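Local coordinates for nitrogenase molybdenum-iron protein alpha chain (Clostridium pasteurianum, PDB 4WES), which forms, with the beta chain, the molybdenum-iron component of nitrogenase, which reduces dinitrogen to ammonia at its iron-molybdenum cluster, at residues I25-T29 with M431-H435; E230-Y234 with L308-T312; K207-N211 with F303-L308. All blocks are in the same frame, centred on the assembly; numbering follows the deposited sequence.

Interaction 1 of 3, residues I25-T29 with M431-H435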
ATOM      1  N   ILE A  25      46.759  -3.074 -13.801  1.00 12.20           N
ATOM      2  CA  ILE A  25      46.601  -1.758 -13.175  1.00 12.65           C
ATOM      3  C   ILE A  25      47.710  -0.885 -13.743  1.00 12.92           C
ATOM      4  O   ILE A  25      48.876  -1.233 -13.618  1.00 14.88           O
ATOM      5  CB  ILE A  25      46.723  -1.851 -11.641  1.00 13.45           C
ATOM      6  CG1 ILE A  25      45.686  -2.788 -11.084  1.00 14.66           C
ATOM      7  CG2 ILE A  25      46.572  -0.464 -11.025  1.00 15.64           C
ATOM      8  CD1 ILE A  25      45.974  -3.224  -9.669  1.00 20.00           C
ATOM      9  N   VAL A  26      47.351   0.231 -14.361  1.00 12.31           N
ATOM     10  CA  VAL A  26      48.344   1.125 -14.909  1.00 13.57           C
ATOM     11  C   VAL A  26      47.964   2.555 -14.636  1.00 12.86           C
ATOM     12  O   VAL A  26      46.782   2.909 -14.575  1.00 13.51           O
ATOM     13  CB  VAL A  26      48.607   0.914 -16.425  1.00 14.60           C
ATOM     14  CG1 VAL A  26      49.201  -0.459 -16.708  1.00 17.44           C
ATOM     15  CG2 VAL A  26      47.346   1.131 -17.247  1.00 15.56           C
ATOM     16  N   ILE A  27      48.985   3.389 -14.453  1.00 14.85           N
ATOM     17  CA  ILE A  27      48.795   4.820 -14.240  1.00 15.32           C
ATOM     18  C   ILE A  27      49.263   5.571 -15.492  1.00 16.69           C
ATOM     19  O   ILE A  27      50.391   5.392 -15.941  1.00 21.17           O
ATOM     20  CB  ILE A  27      49.524   5.305 -12.958  1.00 18.23           C
ATOM     21  CG1 ILE A  27      48.933   4.610 -11.698  1.00 20.66           C
ATOM     22  CG2 ILE A  27      49.433   6.818 -12.832  1.00 18.74           C
ATOM     23  CD1 ILE A  27      49.710   4.827 -10.401  1.00 26.73           C
ATOM     24  N   LYS A  28      48.393   6.404 -16.063  1.00 15.35           N
ATOM     25  CA  LYS A  28      48.734   7.243 -17.195  1.00 15.87           C
ATOM     26  C   LYS A  28      49.446   8.472 -16.656  1.00 17.64           C
ATOM     27  O   LYS A  28      48.927   9.119 -15.758  1.00 19.11           O
ATOM     28  CB  LYS A  28      47.455   7.688 -17.929  1.00 17.66           C
ATOM     29  CG  LYS A  28      47.701   8.645 -19.077  1.00 17.85           C
ATOM     30  CD  LYS A  28      46.458   8.953 -19.875  1.00 17.90           C
ATOM     31  CE  LYS A  28      46.800   9.885 -21.028  1.00 19.39           C
ATOM     32  NZ  LYS A  28      45.693  10.148 -21.975  1.00 19.07           N
ATOM     33  N   THR A  29      50.590   8.801 -17.238  1.00 18.25           N
ATOM     34  CA  THR A  29      51.346   9.968 -16.841  1.00 19.34           C
ATOM     35  C   THR A  29      51.827  10.758 -18.033  1.00 20.68           C
ATOM     36  O   THR A  29      51.819  10.275 -19.179  1.00 19.49           O
ATOM     37  CB  THR A  29      52.596   9.585 -16.012  1.00 22.86           C
ATOM     38  OG1 THR A  29      53.525   8.870 -16.842  1.00 24.88           O
ATOM     39  CG2 THR A  29      52.223   8.738 -14.774  1.00 29.29           C
ATOM     40  N   MET A 431      42.086   5.051 -22.726  1.00 11.55           N
ATOM     41  CA  MET A 431      43.216   5.700 -22.073  0.53 13.05           C
ATOM     42  C   MET A 431      43.501   7.091 -22.704  1.00 13.23           C
ATOM     43  O   MET A 431      43.819   8.058 -21.998  1.00 14.03           O
ATOM     44  CB  MET A 431      44.430   4.760 -22.131  0.53 15.70           C
ATOM     45  CG  MET A 431      45.486   4.937 -21.052  0.53 16.45           C
ATOM     46  SD  MET A 431      46.722   3.652 -21.308  0.53 26.92           S
ATOM     47  CE  MET A 431      46.007   2.120 -20.655  0.53 18.88           C
ATOM     48  N   LYS A 432      43.400   7.174 -24.034  1.00 13.92           N
ATOM     49  CA  LYS A 432      43.706   8.413 -24.747  1.00 14.87           C
ATOM     50  C   LYS A 432      42.881   9.564 -24.216  1.00 15.06           C
ATOM     51  O   LYS A 432      43.359  10.715 -24.189  1.00 18.26           O
ATOM     52  CB  LYS A 432      43.481   8.281 -26.241  1.00 18.64           C
ATOM     53  CG  LYS A 432      44.718   7.909 -27.032  1.00 34.60           C
ATOM     54  CD  LYS A 432      44.582   6.549 -27.691  1.00 61.19           C
ATOM     55  CE  LYS A 432      45.325   6.398 -29.005  1.00 75.78           C
ATOM     56  NZ  LYS A 432      44.866   5.131 -29.617  1.00130.39           N
ATOM     57  N   GLU A 433      41.646   9.279 -23.807  1.00 13.56           N
ATOM     58  CA  GLU A 433      40.737  10.331 -23.380  1.00 14.85           C
ATOM     59  C   GLU A 433      40.958  10.761 -21.935  1.00 13.94           C
ATOM     60  O   GLU A 433      40.534  11.840 -21.542  1.00 17.46           O
ATOM     61  CB  GLU A 433      39.290   9.853 -23.588  1.00 16.41           C
ATOM     62  CG  GLU A 433      38.246  10.933 -23.384  1.00 16.80           C
ATOM     63  CD  GLU A 433      36.946  10.661 -24.102  1.00 15.94           C
ATOM     64  OE1 GLU A 433      36.963   9.949 -25.116  1.00 18.50           O
ATOM     65  OE2 GLU A 433      35.938  11.215 -23.637  1.00 16.59           O
ATOM     66  N   MET A 434      41.620   9.934 -21.138  1.00 13.22           N
ATOM     67  CA  MET A 434      41.808  10.205 -19.719  1.00 13.13           C
ATOM     68  C   MET A 434      42.942  11.205 -19.504  1.00 14.81           C
ATOM     69  O   MET A 434      43.853  11.349 -20.312  1.00 17.03           O
ATOM     70  CB  MET A 434      42.138   8.915 -19.002  1.00 13.06           C
ATOM     71  CG  MET A 434      40.957   7.954 -19.051  1.00 13.00           C
ATOM     72  SD  MET A 434      41.256   6.329 -18.321  1.00 13.43           S
ATOM     73  CE  MET A 434      41.441   6.750 -16.596  1.00 13.79           C
ATOM     74  N   HIS A 435      42.864  11.945 -18.422  1.00 15.85           N
ATOM     75  CA  HIS A 435      43.928  12.902 -18.220  1.00 18.28           C
ATOM     76  C   HIS A 435      45.125  12.295 -17.494  1.00 15.42           C
ATOM     77  O   HIS A 435      45.084  11.187 -16.985  1.00 16.13           O
ATOM     78  CB  HIS A 435      43.411  14.171 -17.573  1.00 24.73           C
ATOM     79  CG  HIS A 435      42.993  14.004 -16.158  1.00 20.51           C
ATOM     80  ND1 HIS A 435      43.912  13.910 -15.125  1.00 24.64           N
ATOM     81  CD2 HIS A 435      41.774  14.036 -15.574  1.00 37.25           C
ATOM     82  CE1 HIS A 435      43.263  13.834 -13.970  1.00 26.01           C
ATOM     83  NE2 HIS A 435      41.966  13.901 -14.216  1.00 48.17           N
TER
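K28 reaches straight across to 431-435 and sets its ammonium group between two backbone carbonyls. CG stands anti to the backbone N (chi1 176°) and every later torsion is also near 180°, which carries NZ to the full length of the chain. There NZ donates to M431 O at 2.8 Å and to M434 O, likewise at 2.8 Å, each time tilted moderately out of the carbonyl plane. M431 O also accepts M434 N at 3.0 Å, from the face opposite the one K28 uses. The lysine thus bridges two carbonyls where the short, weakly bonded helix 430-433 runs out and the chain turns toward strand 439-441. That strand pairs antiparallel with 25-27, an outermost strand of a mixed five-stranded sheet; the backbone of K28 also bonds to G437 and T438 just beyond the turn, so its main chain and side chain both hold this part of the chain. Beside the lysine, V26 and M431 cross at about a right angle: in the conformer described, the thioether chain bends at its last torsion (chi3 -77°) and CE lies 3.8 Å from V26 CG2. M431 is modelled in two conformers, so this methyl contact is less certain than the lysine bonds.

Interaction 2 of 3, residues E230-Y234 with L308-T312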
ATOM      1  N   GLU A 230      16.793  10.735 -37.454  1.00 11.77           N
ATOM      2  CA  GLU A 230      15.702  10.861 -38.410  1.00 12.94           C
ATOM      3  C   GLU A 230      15.337  12.338 -38.653  1.00 12.61           C
ATOM      4  O   GLU A 230      14.977  12.696 -39.802  1.00 14.31           O
ATOM      5  CB  GLU A 230      14.498  10.035 -37.924  1.00 13.57           C
ATOM      6  CG  GLU A 230      14.814   8.546 -38.048  1.00 15.27           C
ATOM      7  CD  GLU A 230      13.832   7.583 -37.390  1.00 18.17           C
ATOM      8  OE1 GLU A 230      13.967   6.362 -37.680  1.00 22.02           O
ATOM      9  OE2 GLU A 230      12.912   7.982 -36.628  1.00 23.75           O
ATOM     10  N   LYS A 231      15.444  13.198 -37.642  1.00 13.15           N
ATOM     11  CA  LYS A 231      15.221  14.632 -37.850  1.00 14.78           C
ATOM     12  C   LYS A 231      16.215  15.227 -38.861  1.00 13.68           C
ATOM     13  O   LYS A 231      15.844  16.087 -39.668  1.00 15.62           O
ATOM     14  CB  LYS A 231      15.378  15.418 -36.532  1.00 16.83           C
ATOM     15  CG  LYS A 231      14.181  15.529 -35.641  1.00 23.70           C
ATOM     16  CD  LYS A 231      14.557  16.247 -34.343  1.00 26.96           C
ATOM     17  CE  LYS A 231      14.715  17.725 -34.563  1.00 24.06           C
ATOM     18  NZ  LYS A 231      14.639  18.439 -33.260  1.00 22.26           N
ATOM     19  N   ILE A 232      17.452  14.751 -38.832  1.00 12.79           N
ATOM     20  CA  ILE A 232      18.455  15.258 -39.753  1.00 13.28           C
ATOM     21  C   ILE A 232      18.184  14.738 -41.174  1.00 14.60           C
ATOM     22  O   ILE A 232      18.487  15.435 -42.177  1.00 16.59           O
ATOM     23  CB  ILE A 232      19.852  14.874 -39.262  1.00 14.08           C
ATOM     24  CG1 ILE A 232      20.154  15.638 -37.967  1.00 14.59           C
ATOM     25  CG2 ILE A 232      20.878  15.166 -40.330  1.00 14.90           C
ATOM     26  CD1 ILE A 232      21.340  15.110 -37.198  1.00 15.44           C
ATOM     27  N   GLY A 233      17.632  13.527 -41.264  1.00 13.62           N
ATOM     28  CA  GLY A 233      17.278  12.961 -42.567  1.00 15.38           C
ATOM     29  C   GLY A 233      17.864  11.603 -42.865  1.00 13.70           C
ATOM     30  O   GLY A 233      17.667  11.098 -43.980  1.00 15.84           O
ATOM     31  N   TYR A 234      18.558  10.990 -41.926  1.00 12.69           N
ATOM     32  CA  TYR A 234      19.056   9.640 -42.148  1.00 12.27           C
ATOM     33  C   TYR A 234      17.937   8.621 -42.109  1.00 12.55           C
ATOM     34  O   TYR A 234      16.913   8.811 -41.422  1.00 14.05           O
ATOM     35  CB  TYR A 234      20.090   9.268 -41.081  1.00 12.24           C
ATOM     36  CG  TYR A 234      21.344  10.125 -41.145  1.00 11.91           C
ATOM     37  CD1 TYR A 234      22.305   9.925 -42.144  1.00 13.45           C
ATOM     38  CD2 TYR A 234      21.562  11.145 -40.229  1.00 12.21           C
ATOM     39  CE1 TYR A 234      23.443  10.704 -42.227  1.00 13.03           C
ATOM     40  CE2 TYR A 234      22.691  11.933 -40.302  1.00 12.01           C
ATOM     41  CZ  TYR A 234      23.628  11.727 -41.300  1.00 12.80           C
ATOM     42  OH  TYR A 234      24.758  12.489 -41.381  1.00 14.33           O
ATOM     43  N   LEU A 308      22.240  17.463 -45.862  1.00 24.20           N
ATOM     44  CA  LEU A 308      22.480  16.740 -44.602  1.00 22.25           C
ATOM     45  C   LEU A 308      23.360  17.564 -43.686  1.00 19.43           C
ATOM     46  O   LEU A 308      23.140  17.637 -42.472  1.00 17.73           O
ATOM     47  CB  LEU A 308      23.175  15.393 -44.803  1.00 27.23           C
ATOM     48  CG  LEU A 308      22.382  14.125 -45.048  1.00 29.32           C
ATOM     49  CD1 LEU A 308      23.378  12.967 -45.086  1.00 38.78           C
ATOM     50  CD2 LEU A 308      21.310  13.921 -44.006  1.00 35.84           C
ATOM     51  N   THR A 309      24.390  18.173 -44.252  1.00 17.90           N
ATOM     52  CA  THR A 309      25.269  19.002 -43.452  1.00 16.96           C
ATOM     53  C   THR A 309      24.547  20.201 -42.824  1.00 18.04           C
ATOM     54  O   THR A 309      24.687  20.495 -41.622  1.00 18.26           O
ATOM     55  CB  THR A 309      26.472  19.433 -44.281  1.00 20.19           C
ATOM     56  OG1 THR A 309      27.250  18.273 -44.601  1.00 21.58           O
ATOM     57  CG2 THR A 309      27.319  20.442 -43.525  1.00 25.67           C
ATOM     58  N   LYS A 310      23.728  20.864 -43.638  1.00 19.62           N
ATOM     59  CA  LYS A 310      22.949  21.998 -43.183  1.00 21.18           C
ATOM     60  C   LYS A 310      21.999  21.590 -42.065  1.00 17.49           C
ATOM     61  O   LYS A 310      21.927  22.262 -41.026  1.00 19.16           O
ATOM     62  CB  LYS A 310      22.166  22.591 -44.362  1.00 24.92           C
ATOM     63  CG  LYS A 310      21.240  23.748 -44.003  1.00 29.06           C
ATOM     64  CD  LYS A 310      20.320  24.099 -45.168  1.00 39.87           C
ATOM     65  CE  LYS A 310      19.273  25.131 -44.807  1.00 57.21           C
ATOM     66  NZ  LYS A 310      19.769  26.515 -45.040  1.00118.20           N
ATOM     67  N   ARG A 311      21.261  20.497 -42.274  1.00 17.47           N
ATOM     68  CA  ARG A 311      20.291  20.033 -41.292  1.00 18.66           C
ATOM     69  C   ARG A 311      21.010  19.585 -40.035  1.00 16.03           C
ATOM     70  O   ARG A 311      20.487  19.737 -38.942  1.00 17.07           O
ATOM     71  CB  ARG A 311      19.442  18.858 -41.829  1.00 22.36           C
ATOM     72  CG  ARG A 311      18.310  19.261 -42.719  1.00 25.55           C
ATOM     73  CD  ARG A 311      17.312  20.136 -41.965  1.00 25.42           C
ATOM     74  NE  ARG A 311      16.493  19.357 -41.053  1.00 28.06           N
ATOM     75  CZ  ARG A 311      16.005  19.792 -39.895  1.00 25.12           C
ATOM     76  NH1 ARG A 311      15.242  18.998 -39.162  1.00 27.58           N
ATOM     77  NH2 ARG A 311      16.273  21.008 -39.467  1.00 24.15           N
ATOM     78  N   THR A 312      22.198  19.006 -40.186  1.00 14.90           N
ATOM     79  CA  THR A 312      22.985  18.552 -39.026  1.00 14.27           C
ATOM     80  C   THR A 312      23.195  19.727 -38.069  1.00 14.50           C
ATOM     81  O   THR A 312      22.923  19.641 -36.864  1.00 14.82           O
ATOM     82  CB  THR A 312      24.342  17.917 -39.435  1.00 14.72           C
ATOM     83  OG1 THR A 312      24.106  16.700 -40.133  1.00 15.19           O
ATOM     84  CG2 THR A 312      25.211  17.589 -38.249  1.00 14.90           C
TER
HETATM   85  O   HOH W   1      15.176  17.142 -42.398  1.00 37.61           O
HETATM   86  O   HOH W   2      24.891  14.213 -39.314  1.00 13.69           O
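The backbones come closest at I232 and R311, whose CA atoms are 5.3 Å apart where helix 221-232 ends in a Schellman motif against helix 306-334, with G233 (phi 125°) as its C-prime residue. I232 lays CG2 across the L308 side chain at about a right angle, 3.9 Å from CD2, and the same methyl lies near T312 OG1. Past the glycine, Y234 turns its ring under L308: CD2 of the leucine sits over one face, 4.3 Å from the ring centroid, in a CH-pi contact, while L308 CD1 approaches Y234 CE1 at 3.6 Å. R311 is kinked at chi2 (-62°), and again at chi3, which curls its guanidinium group back to the end of helix 221-232. Its NH1 donates to K231 O over 3.0 Å, from above the carbonyl plane and with a bent N-H...O angle of 143°. A water that donates to K231 O and accepts from R311 NE makes a second, indirect link. Another water, in the plane of the Y234 ring, joins Y234 OH to T312 OG1; it donates to T312 OG1, which donates in turn to L308 O at 2.7 Å. NH2 of R311 pairs with E314, and K231 NZ with E318 and E319. The arginine therefore gives a terminal carbonyl of helix 221-232 both a direct and a water-borne donor, and the glutamates probably offset the positive charge that K231 and R311 bring near each other.

Interaction 3 of 3, residues K207-N211 with F303-L308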
ATOM      1  N   LYS A 207      17.841   5.764 -49.304  1.00 20.38           N
ATOM      2  CA  LYS A 207      18.864   6.807 -49.320  1.00 19.25           C
ATOM      3  C   LYS A 207      19.324   7.145 -47.896  1.00 17.93           C
ATOM      4  O   LYS A 207      18.552   7.059 -46.948  1.00 17.90           O
ATOM      5  CB  LYS A 207      18.365   8.077 -50.000  1.00 26.24           C
ATOM      6  CG  LYS A 207      17.942   7.884 -51.444  1.00 39.62           C
ATOM      7  CD  LYS A 207      17.567   9.232 -52.050  1.00 65.60           C
ATOM      8  CE  LYS A 207      16.280   9.161 -52.862  1.00 95.87           C
ATOM      9  NZ  LYS A 207      16.400   8.338 -54.097  1.00118.85           N
ATOM     10  N   TYR A 208      20.575   7.571 -47.785  1.00 16.53           N
ATOM     11  CA  TYR A 208      21.165   7.978 -46.518  1.00 15.83           C
ATOM     12  C   TYR A 208      20.997   6.952 -45.411  1.00 13.38           C
ATOM     13  O   TYR A 208      20.649   7.284 -44.276  1.00 13.99           O
ATOM     14  CB  TYR A 208      20.602   9.316 -46.074  1.00 17.30           C
ATOM     15  CG  TYR A 208      20.686  10.382 -47.151  1.00 21.66           C
ATOM     16  CD1 TYR A 208      21.905  10.783 -47.679  1.00 27.53           C
ATOM     17  CD2 TYR A 208      19.545  10.957 -47.647  1.00 26.95           C
ATOM     18  CE1 TYR A 208      21.978  11.754 -48.662  1.00 42.83           C
ATOM     19  CE2 TYR A 208      19.600  11.906 -48.639  1.00 37.20           C
ATOM     20  CZ  TYR A 208      20.817  12.295 -49.141  1.00 37.72           C
ATOM     21  OH  TYR A 208      20.836  13.264 -50.110  1.00 71.65           O
ATOM     22  N   SER A 209      21.248   5.698 -45.747  1.00 12.92           N
ATOM     23  CA  SER A 209      21.033   4.595 -44.821  0.50 11.60           C
ATOM     24  C   SER A 209      22.256   4.328 -43.953  1.00 11.91           C
ATOM     25  O   SER A 209      23.375   4.181 -44.443  1.00 12.87           O
ATOM     26  CB  SER A 209      20.641   3.320 -45.570  0.50 12.28           C
ATOM     27  OG  SER A 209      19.285   3.330 -46.008  0.50 12.59           O
ATOM     28  N   ILE A 210      22.001   4.279 -42.650  1.00 11.40           N
ATOM     29  CA  ILE A 210      23.023   3.971 -41.658  1.00 10.82           C
ATOM     30  C   ILE A 210      22.498   2.834 -40.774  1.00 10.03           C
ATOM     31  O   ILE A 210      21.306   2.632 -40.633  1.00 11.18           O
ATOM     32  CB  ILE A 210      23.357   5.215 -40.803  1.00 11.62           C
ATOM     33  CG1 ILE A 210      22.177   5.669 -39.960  1.00 12.62           C
ATOM     34  CG2 ILE A 210      23.861   6.312 -41.709  1.00 13.02           C
ATOM     35  CD1 ILE A 210      22.140   5.002 -38.579  1.00 16.12           C
ATOM     36  N   ASN A 211      23.434   2.129 -40.135  1.00 10.12           N
ATOM     37  CA  ASN A 211      23.099   1.232 -39.029  1.00 10.24           C
ATOM     38  C   ASN A 211      23.772   1.740 -37.764  1.00  9.35           C
ATOM     39  O   ASN A 211      24.860   2.287 -37.830  1.00 10.14           O
ATOM     40  CB  ASN A 211      23.627  -0.169 -39.231  1.00 10.72           C
ATOM     41  CG  ASN A 211      23.054  -0.888 -40.436  1.00 10.34           C
ATOM     42  OD1 ASN A 211      21.873  -0.741 -40.788  1.00 10.65           O
ATOM     43  ND2 ASN A 211      23.934  -1.650 -41.109  1.00 10.99           N
ATOM     44  N   PHE A 303      29.121  11.554 -45.485  1.00 15.39           N
ATOM     45  CA  PHE A 303      28.122  11.640 -46.542  1.00 15.60           C
ATOM     46  C   PHE A 303      28.382  12.801 -47.508  1.00 16.32           C
ATOM     47  O   PHE A 303      28.036  12.724 -48.703  1.00 19.33           O
ATOM     48  CB  PHE A 303      26.707  11.689 -45.966  1.00 16.33           C
ATOM     49  CG  PHE A 303      26.187  10.334 -45.574  1.00 14.97           C
ATOM     50  CD1 PHE A 303      26.369   9.858 -44.303  1.00 14.80           C
ATOM     51  CD2 PHE A 303      25.539   9.527 -46.472  1.00 16.28           C
ATOM     52  CE1 PHE A 303      25.911   8.609 -43.952  1.00 15.52           C
ATOM     53  CE2 PHE A 303      25.080   8.274 -46.136  1.00 16.47           C
ATOM     54  CZ  PHE A 303      25.250   7.805 -44.851  1.00 15.08           C
ATOM     55  N   ASP A 304      28.977  13.882 -47.006  1.00 17.79           N
ATOM     56  CA  ASP A 304      29.255  15.098 -47.769  1.00 20.45           C
ATOM     57  C   ASP A 304      28.114  15.510 -48.696  1.00 20.17           C
ATOM     58  O   ASP A 304      28.287  15.735 -49.892  1.00 24.34           O
ATOM     59  CB  ASP A 304      30.560  14.921 -48.520  1.00 23.70           C
ATOM     60  CG  ASP A 304      31.122  16.234 -49.049  1.00 39.25           C
ATOM     61  OD1 ASP A 304      30.767  17.325 -48.538  1.00 62.52           O
ATOM     62  OD2 ASP A 304      31.940  16.133 -49.972  1.00 62.61           O
ATOM     63  N   ASP A 305      26.939  15.630 -48.110  1.00 22.75           N
ATOM     64  CA  ASP A 305      25.734  16.084 -48.768  1.00 25.23           C
ATOM     65  C   ASP A 305      25.369  17.465 -48.188  1.00 24.52           C
ATOM     66  O   ASP A 305      25.196  17.616 -46.982  1.00 23.05           O
ATOM     67  CB  ASP A 305      24.629  15.075 -48.465  1.00 25.19           C
ATOM     68  CG  ASP A 305      23.305  15.435 -49.096  1.00 30.81           C
ATOM     69  OD1 ASP A 305      22.588  16.309 -48.580  1.00 39.13           O
ATOM     70  OD2 ASP A 305      22.934  14.816 -50.101  1.00 30.91           O
ATOM     71  N   PRO A 306      25.219  18.486 -49.044  1.00 30.79           N
ATOM     72  CA  PRO A 306      25.023  19.824 -48.478  1.00 31.40           C
ATOM     73  C   PRO A 306      23.772  19.969 -47.606  1.00 27.38           C
ATOM     74  O   PRO A 306      23.810  20.661 -46.574  1.00 29.27           O
ATOM     75  CB  PRO A 306      24.937  20.720 -49.701  1.00 33.80           C
ATOM     76  CG  PRO A 306      25.675  19.981 -50.754  1.00 41.71           C
ATOM     77  CD  PRO A 306      25.447  18.523 -50.495  1.00 42.01           C
ATOM     78  N   GLU A 307      22.682  19.316 -47.977  1.00 33.24           N
ATOM     79  CA  GLU A 307      21.461  19.385 -47.167  1.00 34.18           C
ATOM     80  C   GLU A 307      21.612  18.642 -45.847  1.00 26.00           C
ATOM     81  O   GLU A 307      21.188  19.153 -44.812  1.00 26.95           O
ATOM     82  CB  GLU A 307      20.243  18.855 -47.935  1.00 44.22           C
ATOM     83  CG  GLU A 307      18.933  18.849 -47.144  1.00 69.85           C
ATOM     84  CD  GLU A 307      18.434  20.234 -46.727  1.00 98.61           C
ATOM     85  OE1 GLU A 307      19.043  21.260 -47.164  1.00113.34           O
ATOM     86  OE2 GLU A 307      17.403  20.287 -45.951  1.00161.19           O
ATOM     87  N   LEU A 308      22.240  17.463 -45.862  1.00 24.20           N
ATOM     88  CA  LEU A 308      22.480  16.740 -44.602  1.00 22.25           C
ATOM     89  C   LEU A 308      23.360  17.564 -43.686  1.00 19.43           C
ATOM     90  O   LEU A 308      23.140  17.637 -42.472  1.00 17.73           O
ATOM     91  CB  LEU A 308      23.175  15.393 -44.803  1.00 27.23           C
ATOM     92  CG  LEU A 308      22.382  14.125 -45.048  1.00 29.32           C
ATOM     93  CD1 LEU A 308      23.378  12.967 -45.086  1.00 38.78           C
ATOM     94  CD2 LEU A 308      21.310  13.921 -44.006  1.00 35.84           C
TER
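Y208 and D305 meet through a short hydrogen bond: Y208 OH donates to D305 OD2 at 2.6 Å. Y208 CG lies opposite the carbonyl carbon and beside the backbone N, which turns the ring toward D305. The phenol ring and the carboxylate are turned 83° apart, and the hydroxyl comes from above the carboxylate plane. A chi1 of 180° swings the D305 carboxylate away from its backbone N, directing OD2 at the tyrosine while OD1 turns back to its own helix. There OD1 accepts L308 N at 3.0 Å, nearly straight at 163°, on its anti side and close to the carboxylate plane; this is the N-cap bond of helix 306-334. One carboxylate thus caps the helix and holds the tyrosine, each with a different oxygen. The Y208 ring has L308 over one face, the two side chains sliding past each other in opposite directions, with CD1 of the leucine 3.7 Å from Y208 CD1. F303 comes to the edge of the same ring, its CD2 4.0 Å from Y208 CD1. Its own ring reaches on toward the strand, where I210 crosses it at about a right angle and I210 CG2 lies 3.7 Å from F303 CZ. The contact packs the loop residue Y208 and the start of strand 209-215 against the junction of helices 289-303 and 306-334; I210 also touches L229 of helix 221-232, and F303 touches L257.

Overall arrangement
Interactions 2 and 3 are neighbours, their centres about 8 Å apart. They share L308 and helix 306-334, and the Y234 and F303 rings join them, with Y234 CE1 3.7 Å from F303 CE1. Along the chain they cross: 207-211, 230-234, 303-308, then 308-312. The end of helix 221-232 packs on the start of helix 306-334, while strand 209-215 and the residue before it meet the junction of helices 289-303 and 306-334, beside the parallel sheet containing strands 209-215 and 235-239. Interaction 1 lies about 36 Å from each, centre to centre, at an outer strand of the mixed sheet, and its loop encloses both along the chain. All three lie away from the cluster sites.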